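Local coordinates for protein phosphoribosylamine--glycine ligase (Thermotoga maritima, PDB 1VKZ) that catalyses the ATP-dependent joining of 5-phosphoribosylamine to glycine, forming glycinamide ribonucleotide in the second step of de novo purine biosynthesis, at residues A[145-150]-A[155-160]; A[217-222]-A[226-231]; A[291-296]-A[328-333]; A[334-337]-A[342-345]; A[336-341]-A[372-377]. One frame throughout, in Å; residues are numbered along the deposited sequence.

Interaction 1 of 5, residues A[145-150]-A[155-160]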
# COMPACT_ATOMS: atom_id res chain seq x y z
N VAL A 145 -13.47 17.02 -2.94
CA VAL A 145 -12.49 16.14 -2.36
C VAL A 145 -11.68 16.91 -1.34
O VAL A 145 -11.04 17.90 -1.67
CB VAL A 145 -11.55 15.57 -3.41
CG1 VAL A 145 -10.67 14.48 -2.78
CG2 VAL A 145 -12.33 15.06 -4.59
N ILE A 146 -11.75 16.46 -0.11
CA ILE A 146 -10.99 17.03 1.00
C ILE A 146 -10.04 15.95 1.45
O ILE A 146 -10.44 14.81 1.58
CB ILE A 146 -11.95 17.40 2.16
CG1 ILE A 146 -12.91 18.52 1.73
CG2 ILE A 146 -11.20 17.77 3.40
CD1 ILE A 146 -12.27 19.90 1.53
N LYS A 147 -8.79 16.32 1.69
CA LYS A 147 -7.78 15.38 2.09
C LYS A 147 -7.02 15.90 3.29
O LYS A 147 -6.44 16.98 3.23
CB LYS A 147 -6.78 15.14 0.96
CG LYS A 147 -7.40 14.90 -0.40
CD LYS A 147 -6.37 14.26 -1.32
CE LYS A 147 -6.25 15.02 -2.62
NZ LYS A 147 -5.36 14.34 -3.64
N ALA A 148 -7.00 15.12 4.35
CA ALA A 148 -6.18 15.42 5.52
C ALA A 148 -4.70 15.51 5.19
O ALA A 148 -4.17 14.64 4.53
CB ALA A 148 -6.39 14.35 6.56
N ASP A 149 -4.03 16.55 5.65
CA ASP A 149 -2.59 16.66 5.42
C ASP A 149 -1.85 15.42 5.90
O ASP A 149 -1.05 14.86 5.17
CB ASP A 149 -1.97 17.89 6.11
CG ASP A 149 -0.47 18.07 5.75
OD1 ASP A 149 -0.06 17.63 4.66
OD2 ASP A 149 0.38 18.64 6.46
N GLY A 150 -2.13 15.02 7.14
CA GLY A 150 -1.39 13.95 7.77
C GLY A 150 -1.95 12.59 7.50
O GLY A 150 -2.96 12.41 6.82
N LYS A 155 -7.76 6.94 5.91
CA LYS A 155 -9.19 7.20 6.16
C LYS A 155 -9.50 8.70 6.10
O LYS A 155 -10.55 9.13 6.57
CB LYS A 155 -9.62 6.64 7.54
CG LYS A 155 -9.53 5.11 7.69
CD LYS A 155 -10.43 4.61 8.84
CE LYS A 155 -10.67 3.09 8.80
NZ LYS A 155 -11.62 2.63 9.86
N GLY A 156 -8.60 9.49 5.52
CA GLY A 156 -8.71 10.97 5.57
C GLY A 156 -8.81 11.70 4.23
O GLY A 156 -8.61 12.91 4.16
N VAL A 157 -9.09 10.98 3.16
CA VAL A 157 -9.51 11.61 1.93
C VAL A 157 -11.04 11.51 1.83
O VAL A 157 -11.56 10.41 1.69
CB VAL A 157 -8.87 10.91 0.77
CG1 VAL A 157 -9.39 11.47 -0.54
CG2 VAL A 157 -7.38 11.06 0.86
N LEU A 158 -11.75 12.64 1.93
CA LEU A 158 -13.22 12.66 1.83
C LEU A 158 -13.63 12.98 0.41
O LEU A 158 -13.01 13.82 -0.22
CB LEU A 158 -13.85 13.71 2.75
CG LEU A 158 -13.51 13.63 4.25
CD1 LEU A 158 -14.04 14.85 5.01
CD2 LEU A 158 -14.02 12.34 4.88
N ILE A 159 -14.67 12.33 -0.08
CA ILE A 159 -15.26 12.69 -1.38
C ILE A 159 -16.75 12.91 -1.18
O ILE A 159 -17.51 11.95 -1.06
CB ILE A 159 -14.99 11.59 -2.43
CG1 ILE A 159 -13.48 11.52 -2.73
CG2 ILE A 159 -15.75 11.86 -3.70
CD1 ILE A 159 -13.07 10.22 -3.36
N LEU A 160 -17.17 14.17 -1.17
CA LEU A 160 -18.54 14.49 -0.81
C LEU A 160 -19.30 15.23 -1.91
O LEU A 160 -18.77 16.14 -2.54
CB LEU A 160 -18.55 15.31 0.47
CG LEU A 160 -17.81 14.57 1.58
CD1 LEU A 160 -17.52 15.50 2.73
CD2 LEU A 160 -18.61 13.33 2.02
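V145 to A148 and G156 to I159 run as the two arms of an antiparallel hairpin, the short strands meeting at 165° with their axes 4.5 Å apart at the closest. I146 and L158 form the hydrogen-bonded pair: I146 N donates to L158 O at 2.9 Å, and L158 N answers to I146 O at 2.6 Å. A third rung, A148 N to G156 O at 2.7 Å, is almost straight. The pairs V145 with I159 and K147 with V157 are non-hydrogen-bonded, and there CA-H groups lean on carbonyl oxygens of the facing strand.

On the face of these two pairs, V145 turns CG1 anti to its backbone nitrogen (chi1 -171°), which brings that methyl 4.0 Å from V157 CG1 and 4.1 Å from I159 CG1. K147 lies alongside V157, pointing the same way, and its CG rests 4.0 Å from V157 CG1; the long aliphatic stem suits an apolar neighbour while the amine travels on to a salt bridge with D189. The opposite face carries I146 and L158, whose CB atoms are 4.2 Å apart. G156 suits its place because a CB there would press on the methyl of A148.

Both segments lie wholly within the predicted ATP-binding region of the ATP-grasp domain, and V157 comes close to E285, a predicted magnesium ligand. Strand 144-148 continues the sheet on its other edge by pairing with strand 186-190, while I146 packs on helices 130-137 and 163-175 and L158 on the latter.

Interaction 2 of 5, residues A[217-222]-A[226-231]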
# COMPACT_ATOMS: atom_id res chain seq x y z
N TYR A 217 -9.31 -3.95 -4.82
CA TYR A 217 -10.70 -3.89 -4.50
C TYR A 217 -10.79 -3.25 -3.12
O TYR A 217 -10.61 -3.92 -2.11
CB TYR A 217 -11.25 -5.32 -4.50
CG TYR A 217 -11.36 -5.93 -5.88
CD1 TYR A 217 -10.24 -6.40 -6.54
CD2 TYR A 217 -12.59 -6.02 -6.54
CE1 TYR A 217 -10.31 -6.96 -7.79
CE2 TYR A 217 -12.68 -6.58 -7.83
CZ TYR A 217 -11.52 -7.04 -8.43
OH TYR A 217 -11.56 -7.61 -9.68
N LYS A 218 -11.05 -1.95 -3.10
CA LYS A 218 -11.04 -1.14 -1.87
C LYS A 218 -12.28 -1.29 -0.99
O LYS A 218 -12.18 -1.23 0.22
CB LYS A 218 -10.86 0.34 -2.23
CG LYS A 218 -9.38 0.77 -2.42
CD LYS A 218 -8.74 1.15 -1.07
CE LYS A 218 -9.41 2.40 -0.37
NZ LYS A 218 -9.43 3.68 -1.19
N ARG A 219 -13.45 -1.44 -1.60
CA ARG A 219 -14.69 -1.57 -0.84
C ARG A 219 -14.84 -2.94 -0.23
O ARG A 219 -14.30 -3.90 -0.74
CB ARG A 219 -15.90 -1.29 -1.74
CG ARG A 219 -16.03 0.16 -2.18
CD ARG A 219 -16.46 1.07 -1.08
NE ARG A 219 -16.61 2.45 -1.54
CZ ARG A 219 -16.90 3.48 -0.75
NH1 ARG A 219 -17.08 3.31 0.56
NH2 ARG A 219 -17.00 4.69 -1.28
N LEU A 220 -15.57 -3.03 0.86
CA LEU A 220 -15.72 -4.26 1.62
C LEU A 220 -16.58 -5.30 0.91
O LEU A 220 -16.42 -6.50 1.11
CB LEU A 220 -16.38 -3.92 2.95
CG LEU A 220 -16.64 -5.01 4.00
CD1 LEU A 220 -15.33 -5.50 4.62
CD2 LEU A 220 -17.58 -4.44 5.03
N MSE A 221 -17.52 -4.83 0.10
CA MSE A 221 -18.58 -5.67 -0.42
C MSE A 221 -18.68 -5.66 -1.93
O MSE A 221 -18.24 -4.72 -2.60
CB MSE A 221 -19.92 -5.22 0.16
CG MSE A 221 -19.88 -4.96 1.64
SE MSE A 221 -21.67 -4.70 2.27
CE MSE A 221 -21.36 -4.97 4.25
N ASP A 222 -19.32 -6.71 -2.43
CA ASP A 222 -19.35 -7.02 -3.84
C ASP A 222 -20.12 -5.93 -4.53
O ASP A 222 -21.01 -5.34 -3.95
CB ASP A 222 -20.03 -8.37 -4.09
CG ASP A 222 -19.27 -9.53 -3.45
OD1 ASP A 222 -19.01 -9.50 -2.23
OD2 ASP A 222 -18.92 -10.53 -4.10
N GLY A 226 -20.45 -0.93 0.51
CA GLY A 226 -19.96 -0.98 1.89
C GLY A 226 -18.84 0.02 2.08
O GLY A 226 -18.56 0.80 1.18
N PRO A 227 -18.19 -0.02 3.24
CA PRO A 227 -17.12 0.91 3.57
C PRO A 227 -15.87 0.65 2.78
O PRO A 227 -15.66 -0.44 2.31
CB PRO A 227 -16.83 0.60 5.04
CG PRO A 227 -17.17 -0.85 5.19
CD PRO A 227 -18.42 -0.99 4.34
N ASN A 228 -15.03 1.65 2.66
CA ASN A 228 -13.68 1.48 2.14
C ASN A 228 -12.88 0.69 3.16
O ASN A 228 -13.12 0.79 4.35
CB ASN A 228 -13.00 2.83 1.91
CG ASN A 228 -13.36 3.46 0.55
OD1 ASN A 228 -13.04 2.90 -0.51
ND2 ASN A 228 -13.99 4.64 0.59
N THR A 229 -11.94 -0.09 2.64
CA THR A 229 -11.03 -0.90 3.45
C THR A 229 -9.63 -0.64 2.92
O THR A 229 -9.45 0.11 1.98
CB THR A 229 -11.34 -2.44 3.34
OG1 THR A 229 -11.11 -2.91 2.01
CG2 THR A 229 -12.79 -2.74 3.58
N GLY A 230 -8.65 -1.29 3.53
CA GLY A 230 -7.27 -1.18 3.07
C GLY A 230 -6.96 -2.11 1.91
O GLY A 230 -5.79 -2.13 1.46
N GLY A 231 -8.00 -2.91 1.52
CA GLY A 231 -8.07 -3.73 0.30
C GLY A 231 -8.64 -5.14 0.46
O GLY A 231 -8.13 -5.92 1.24
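T229 sets its hydroxyl between the backbone nitrogen and the carbonyl carbon (chi1 65°), the rotation that presents OG1 to K218 O, while L220 swings CG away from its own nitrogen (chi1 -179°) and lays its branches against P227 and T229. K218 O is gripped twice from within T229: by N at 2.7 Å and by OG1 at 2.7 Å, the two arriving from opposite faces of the carbonyl plane. T229 OG1 stands well above that plane, and it also accepts from G231 N at 3.1 Å, which makes an ST turn. Losing the hydroxyl to a valine here would probably leave K218 O with one donor fewer and G231 N without its acceptor, setting the turn freer to move.

R219 and N228 form an antiparallel non-hydrogen-bonded pair where the chain doubles back beyond strand 215-219, the edge strand of the six-stranded antiparallel sheet, within the ATP-grasp sequence range. One step further, L220 N bonds P227 O at 3.0 Å.

Although the R219 side chain starts off away from the facing segment, a bend at its second torsion folds the guanidinium over N228. Its plane stacks on the amide at 22°, with N228 ND2 3.2 Å above it and offset toward the rim; a weak bond from NH1 to G226 O adds to the hold. L220 CD2 comes 3.6 Å from P227 CD, the leucine branch crossing the CG-CD side of the proline ring obliquely. Y217 points its hydroxyl to A411 N.

Interaction 3 of 5, residues A[291-296]-A[328-333]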
# COMPACT_ATOMS: atom_id res chain seq x y z
N GLY A 291 1.81 -1.33 -1.77
CA GLY A 291 0.46 -1.61 -1.25
C GLY A 291 0.20 -3.02 -0.69
O GLY A 291 1.01 -3.94 -0.88
N ASP A 292 -0.91 -3.15 0.04
CA ASP A 292 -1.39 -4.40 0.64
C ASP A 292 -2.89 -4.39 0.36
O ASP A 292 -3.58 -3.57 0.92
CB ASP A 292 -1.17 -4.38 2.15
CG ASP A 292 -1.12 -5.78 2.80
OD1 ASP A 292 -1.72 -6.76 2.34
OD2 ASP A 292 -0.49 -5.99 3.84
N PRO A 293 -3.41 -5.27 -0.49
CA PRO A 293 -2.76 -6.49 -0.91
C PRO A 293 -2.10 -6.51 -2.29
O PRO A 293 -1.99 -7.58 -2.87
CB PRO A 293 -3.93 -7.44 -0.91
CG PRO A 293 -5.12 -6.60 -1.25
CD PRO A 293 -4.75 -5.16 -1.08
N GLU A 294 -1.62 -5.37 -2.80
CA GLU A 294 -0.95 -5.42 -4.12
C GLU A 294 0.37 -6.20 -4.09
O GLU A 294 0.72 -6.85 -5.04
CB GLU A 294 -0.68 -4.03 -4.67
CG GLU A 294 -1.91 -3.26 -5.11
CD GLU A 294 -2.33 -2.22 -4.11
OE1 GLU A 294 -2.30 -2.54 -2.90
OE2 GLU A 294 -2.70 -1.11 -4.53
N THR A 295 1.11 -6.06 -3.01
CA THR A 295 2.40 -6.74 -2.87
C THR A 295 2.29 -8.24 -2.99
O THR A 295 3.08 -8.88 -3.69
CB THR A 295 3.06 -6.37 -1.50
OG1 THR A 295 3.40 -4.98 -1.43
CG2 THR A 295 4.39 -7.13 -1.29
N GLU A 296 1.31 -8.81 -2.30
CA GLU A 296 0.99 -10.26 -2.37
C GLU A 296 0.92 -10.68 -3.83
O GLU A 296 1.52 -11.66 -4.22
CB GLU A 296 -0.35 -10.56 -1.68
CG GLU A 296 -0.33 -10.49 -0.16
CD GLU A 296 -0.54 -9.11 0.45
OE1 GLU A 296 -0.11 -8.05 -0.10
OE2 GLU A 296 -1.11 -9.09 1.55
N ALA A 328 -1.92 -13.71 -10.95
CA ALA A 328 -2.13 -13.94 -9.52
C ALA A 328 -3.45 -13.27 -9.06
O ALA A 328 -3.81 -12.19 -9.53
CB ALA A 328 -0.93 -13.44 -8.73
N VAL A 329 -4.19 -13.97 -8.19
CA VAL A 329 -5.39 -13.43 -7.58
C VAL A 329 -5.20 -13.54 -6.08
O VAL A 329 -4.80 -14.59 -5.56
CB VAL A 329 -6.68 -14.17 -8.06
CG1 VAL A 329 -7.92 -13.75 -7.26
CG2 VAL A 329 -6.96 -13.88 -9.52
N ASP A 330 -5.51 -12.46 -5.39
CA ASP A 330 -5.52 -12.45 -3.93
C ASP A 330 -6.97 -12.30 -3.48
O ASP A 330 -7.59 -11.29 -3.78
CB ASP A 330 -4.67 -11.25 -3.46
CG ASP A 330 -4.54 -11.14 -1.95
OD1 ASP A 330 -5.16 -11.94 -1.20
OD2 ASP A 330 -3.80 -10.26 -1.43
N VAL A 331 -7.53 -13.31 -2.81
CA VAL A 331 -8.79 -13.15 -2.14
C VAL A 331 -8.45 -12.97 -0.66
O VAL A 331 -7.91 -13.86 -0.03
CB VAL A 331 -9.79 -14.36 -2.32
CG1 VAL A 331 -10.99 -14.24 -1.37
CG2 VAL A 331 -10.29 -14.46 -3.74
N VAL A 332 -8.80 -11.79 -0.13
CA VAL A 332 -8.59 -11.48 1.24
C VAL A 332 -9.77 -12.04 2.06
O VAL A 332 -10.93 -11.74 1.76
CB VAL A 332 -8.45 -9.95 1.46
CG1 VAL A 332 -8.13 -9.64 2.93
CG2 VAL A 332 -7.38 -9.34 0.56
N LEU A 333 -9.45 -12.86 3.07
CA LEU A 333 -10.41 -13.15 4.15
C LEU A 333 -10.18 -12.21 5.34
O LEU A 333 -9.07 -12.12 5.88
CB LEU A 333 -10.35 -14.60 4.60
CG LEU A 333 -10.20 -15.61 3.47
CD1 LEU A 333 -9.98 -17.00 4.07
CD2 LEU A 333 -11.40 -15.56 2.58
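The turn that brings P293 and E296 against D330 and V332 is held at G291 O, a carbonyl oxygen that takes two bonds from T295. T295 OG1 reaches it at 2.7 Å, lying in the carbonyl plane, and T295 N at 3.0 Å. A threonine suits this place because its side chain and its main chain can bind one acceptor together, fixing the start of helix 294-301, for which P293 is the N-cap. Proline lacks a backbone N-H, which costs little at this position before the helix, and the cis peptide between D292 and P293 sharpens the bend that turns its ring toward strand 327-334.

From the strand, D330 extends its carboxylate with CG anti to the backbone nitrogen (chi1 -178°), bringing OD2 against the side of the helix's first turn. D330 OD2 lies 3.5 Å from E296 CB and 3.7 Å from E296 CG, so the methylenes of the glutamate, rather than its acid group, border it. The two acid side chains cross obliquely, their carboxylate planes 44° apart, with the like-charged E296 OE2 and D330 OD2 4.2 Å apart. H377, on the adjoining strand 374-382, satisfies this buried aspartate oxygen with a hydrogen bond from ND1. Two residues along, V332 sends CG2 to P293 CG at 4.0 Å, an apolar touch at about a right angle.

Strand 327-334 lies between strands 233-236 and 374-382 in the six-stranded sheet. The sequence G-D-P-E-T-E in 291-296 matches the family signature of GARS enzymes; the contact thus ties that signature segment to the C-terminal domain.

Interaction 4 of 5, residues A[334-337]-A[342-345]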
# COMPACT_ATOMS: atom_id res chain seq x y z
N ALA A 334 -11.24 -11.51 5.71
CA ALA A 334 -11.21 -10.58 6.83
C ALA A 334 -12.20 -11.03 7.92
O ALA A 334 -13.01 -11.94 7.74
CB ALA A 334 -11.53 -9.18 6.35
N ALA A 335 -12.10 -10.40 9.07
CA ALA A 335 -12.96 -10.74 10.19
C ALA A 335 -14.31 -10.05 10.08
O ALA A 335 -14.43 -8.97 9.51
CB ALA A 335 -12.29 -10.33 11.48
N ARG A 336 -15.33 -10.67 10.65
CA ARG A 336 -16.58 -9.99 10.86
C ARG A 336 -16.34 -8.72 11.65
O ARG A 336 -15.65 -8.74 12.68
CB ARG A 336 -17.56 -10.87 11.62
CG ARG A 336 -18.86 -10.14 11.96
CD ARG A 336 -19.85 -10.96 12.72
NE ARG A 336 -20.32 -12.07 11.92
CZ ARG A 336 -20.07 -13.36 12.15
NH1 ARG A 336 -19.31 -13.75 13.17
NH2 ARG A 336 -20.59 -14.26 11.33
N GLY A 337 -16.90 -7.61 11.17
CA GLY A 337 -16.69 -6.30 11.79
C GLY A 337 -15.70 -5.39 11.07
O GLY A 337 -15.72 -4.17 11.27
N PRO A 342 -13.16 -5.00 13.90
CA PRO A 342 -13.00 -6.43 13.57
C PRO A 342 -13.07 -7.26 14.82
O PRO A 342 -12.64 -6.79 15.88
CB PRO A 342 -11.60 -6.50 12.96
CG PRO A 342 -10.86 -5.32 13.49
CD PRO A 342 -11.91 -4.25 13.73
N GLU A 343 -13.63 -8.45 14.73
CA GLU A 343 -13.66 -9.32 15.88
C GLU A 343 -12.47 -10.24 15.81
O GLU A 343 -12.10 -10.74 14.76
CB GLU A 343 -15.00 -10.07 16.01
CG GLU A 343 -15.21 -11.28 15.11
CD GLU A 343 -16.61 -11.87 15.25
OE1 GLU A 343 -17.59 -11.11 15.41
OE2 GLU A 343 -16.74 -13.12 15.19
N LYS A 344 -11.86 -10.44 16.97
CA LYS A 344 -10.64 -11.22 17.10
C LYS A 344 -10.87 -12.55 17.83
O LYS A 344 -11.98 -12.86 18.27
CB LYS A 344 -9.62 -10.37 17.86
CG LYS A 344 -9.51 -8.95 17.34
CD LYS A 344 -8.16 -8.31 17.75
CE LYS A 344 -7.60 -7.40 16.65
NZ LYS A 344 -6.14 -7.10 16.84
N GLY A 345 -9.82 -13.35 17.90
CA GLY A 345 -9.78 -14.52 18.75
C GLY A 345 -10.49 -15.74 18.23
O GLY A 345 -10.62 -16.72 18.96
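R336 and E343 lie side by side, pointing the same way, at the neck of an irregular loop that links strands 327-334 and 356-364 of the C-terminal domain's antiparallel sheet. The neck is closed by one backbone bond, E343 N to R336 O at 2.9 Å, with the donor nearly on the line of the carbonyl. Beside it the two long side chains leave together for the surface.

R336 begins extended, CG opposite its backbone nitrogen (chi1 175°), and bends at its third torsion to bring the guanidinium round to the glutamate. E343 takes the less common first rotamer, CG lying between the backbone nitrogen and the carbonyl carbon (chi1 79°), and then runs straight. The carboxylate therefore arrives at the edge of the guanidinium instead of over a face, with the two planes 61° apart. R336 NH1 reaches E343 OE2 at 3.3 Å in a salt bridge whose hydrogen bond is weak, being long and bent. The other oxygen, E343 OE1, rests against the arginine's stem, 3.5 Å from R336 CD and 3.8 Å from R336 CB. With E343 replaced by an alanine, the R336 guanidinium would probably lose this charged mate and its chain would swing more widely, although the backbone bond would remain.

G337 takes a positive phi, where a side chain would jam against the preceding carbonyl, and a CB would also crowd P342 CA; glycine is what such a turn calls for. The small A335 turns its CB toward the facing segment, 4.2 Å from P342 CB and 3.3 Å from E343 O.

Interaction 5 of 5, residues A[336-341]-A[372-377]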
# COMPACT_ATOMS: atom_id res chain seq x y z
N ARG A 336 -15.33 -10.67 10.65
CA ARG A 336 -16.58 -9.99 10.86
C ARG A 336 -16.34 -8.72 11.65
O ARG A 336 -15.65 -8.74 12.68
CB ARG A 336 -17.56 -10.87 11.62
CG ARG A 336 -18.86 -10.14 11.96
CD ARG A 336 -19.85 -10.96 12.72
NE ARG A 336 -20.32 -12.07 11.92
CZ ARG A 336 -20.07 -13.36 12.15
NH1 ARG A 336 -19.31 -13.75 13.17
NH2 ARG A 336 -20.59 -14.26 11.33
N GLY A 337 -16.90 -7.61 11.17
CA GLY A 337 -16.69 -6.30 11.79
C GLY A 337 -15.70 -5.39 11.07
O GLY A 337 -15.72 -4.17 11.27
N TYR A 338 -14.85 -5.97 10.22
CA TYR A 338 -13.87 -5.22 9.46
C TYR A 338 -14.55 -4.29 8.48
O TYR A 338 -15.40 -4.76 7.75
CB TYR A 338 -12.98 -6.20 8.66
CG TYR A 338 -11.89 -5.51 7.85
CD1 TYR A 338 -10.83 -4.88 8.48
CD2 TYR A 338 -11.92 -5.51 6.46
CE1 TYR A 338 -9.83 -4.25 7.77
CE2 TYR A 338 -10.91 -4.87 5.73
CZ TYR A 338 -9.87 -4.22 6.39
OH TYR A 338 -8.85 -3.56 5.71
N PRO A 339 -14.17 -3.00 8.39
CA PRO A 339 -13.03 -2.41 9.09
C PRO A 339 -13.27 -1.70 10.43
O PRO A 339 -12.34 -1.57 11.21
CB PRO A 339 -12.52 -1.36 8.08
CG PRO A 339 -13.61 -1.23 7.04
CD PRO A 339 -14.79 -2.01 7.50
N ASP A 340 -14.49 -1.25 10.70
CA ASP A 340 -14.70 -0.35 11.82
C ASP A 340 -14.48 -0.99 13.20
O ASP A 340 -14.29 -0.28 14.20
CB ASP A 340 -16.10 0.28 11.73
CG ASP A 340 -16.25 1.21 10.52
OD1 ASP A 340 -15.38 1.17 9.60
OD2 ASP A 340 -17.21 2.01 10.42
N ALA A 341 -14.49 -2.32 13.26
CA ALA A 341 -14.47 -3.03 14.55
C ALA A 341 -14.34 -4.52 14.32
O ALA A 341 -15.31 -5.25 14.52
CB ALA A 341 -15.77 -2.73 15.31
N GLY A 372 -6.73 -9.35 13.87
CA GLY A 372 -6.57 -8.20 12.99
C GLY A 372 -7.71 -8.17 12.00
O GLY A 372 -8.44 -9.17 11.83
N GLY A 373 -7.87 -7.04 11.34
CA GLY A 373 -8.99 -6.86 10.41
C GLY A 373 -8.95 -7.82 9.25
O GLY A 373 -9.93 -8.50 8.96
N ARG A 374 -7.82 -7.82 8.56
CA ARG A 374 -7.55 -8.73 7.47
C ARG A 374 -6.73 -9.88 8.04
O ARG A 374 -5.64 -9.68 8.62
CB ARG A 374 -6.83 -8.01 6.34
CG ARG A 374 -7.66 -6.82 5.87
CD ARG A 374 -7.22 -6.16 4.56
NE ARG A 374 -5.99 -5.38 4.71
CZ ARG A 374 -5.33 -4.83 3.70
NH1 ARG A 374 -5.77 -4.98 2.47
NH2 ARG A 374 -4.24 -4.15 3.93
N VAL A 375 -7.26 -11.09 7.85
CA VAL A 375 -6.74 -12.28 8.50
C VAL A 375 -5.78 -12.96 7.55
O VAL A 375 -4.56 -13.07 7.82
CB VAL A 375 -7.91 -13.21 8.94
CG1 VAL A 375 -7.43 -14.39 9.83
CG2 VAL A 375 -8.91 -12.41 9.70
N LEU A 376 -6.31 -13.38 6.42
CA LEU A 376 -5.55 -14.15 5.45
C LEU A 376 -5.68 -13.62 4.03
O LEU A 376 -6.73 -13.10 3.64
CB LEU A 376 -6.02 -15.62 5.42
CG LEU A 376 -5.93 -16.33 6.76
CD1 LEU A 376 -6.92 -17.47 6.86
CD2 LEU A 376 -4.53 -16.85 7.00
N HIS A 377 -4.63 -13.85 3.26
CA HIS A 377 -4.63 -13.66 1.85
C HIS A 377 -4.56 -15.04 1.21
O HIS A 377 -3.57 -15.73 1.36
CB HIS A 377 -3.47 -12.78 1.50
CG HIS A 377 -3.51 -11.48 2.23
ND1 HIS A 377 -3.82 -10.29 1.61
CD2 HIS A 377 -3.37 -11.19 3.55
CE1 HIS A 377 -3.82 -9.32 2.50
NE2 HIS A 377 -3.55 -9.84 3.69
O HOH W 1 -6.24 -3.15 7.09
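Y338 and G373 bring their backbones within 5.2 Å, CA to CA, where the 336-341 loop passes the entry of strand 374-382 in the C-terminal domain. Just beyond, V375 and L376 both face L333, a classic beta bulge in the pairing with strand 327-334.

One side chain, Y338, does most of the touching. Its ring carbon CG stands opposite the backbone nitrogen (chi1 -179°), which sends the aromatic ring across G373 and on to R374. Y338 CD1 comes 3.3 Å from G373 CA, an approach that only glycine permits, since a CB on G373 would run into the ring. Over one face of the ring stands R374 N; over the opposite face lies P339 CB, 3.9 Å above the plane and toward the rim, brought there by the cis peptide that joins the tyrosine to the proline. The ring is thus flanked on its two faces by P339 and the strand's backbone.

At its outer end the tyrosine meets the stem of R374. Y338 CZ is 3.5 Å from R374 CG, and Y338 OH lies 3.3 Å from R374 CD. The guanidinium plane stays within 5° of parallel to the ring, but it is displaced well beyond the rim. A bend at the third torsion of R374 turns this group to its own partners: NH1 bonds the backbone oxygens of G231 and D292. Y338 OH likewise bonds G230 N, tying the loop to the neighbouring ATP-grasp segment. Between the two side chains sits one water, 3.0 Å from Y338 OH and accepting weakly from R374 NE at 3.3 Å.

How the interactions relate
Along the chain, interaction 1 comes first, in the hairpin at the edge of the four-stranded sheet of the ATP-grasp domain, its centre about 17 Å from that of interaction 2. Interactions 2 and 3 follow in series; 4 and 5 start from the same stretch after strand 327-334, sharing R336 and G337, with centres about 5 Å apart. Interactions 2, 3 and 5 all reach the six-stranded antiparallel sheet, where neighbouring strands 327-334 and 374-382 join 3 and 5. K155 of interaction 1 packs loosely near D340 of interaction 5, across the two domains. Interactions 2, 3 and 5 thus gather where the domains meet, with interaction 4 beside interaction 5 in the C-terminal domain.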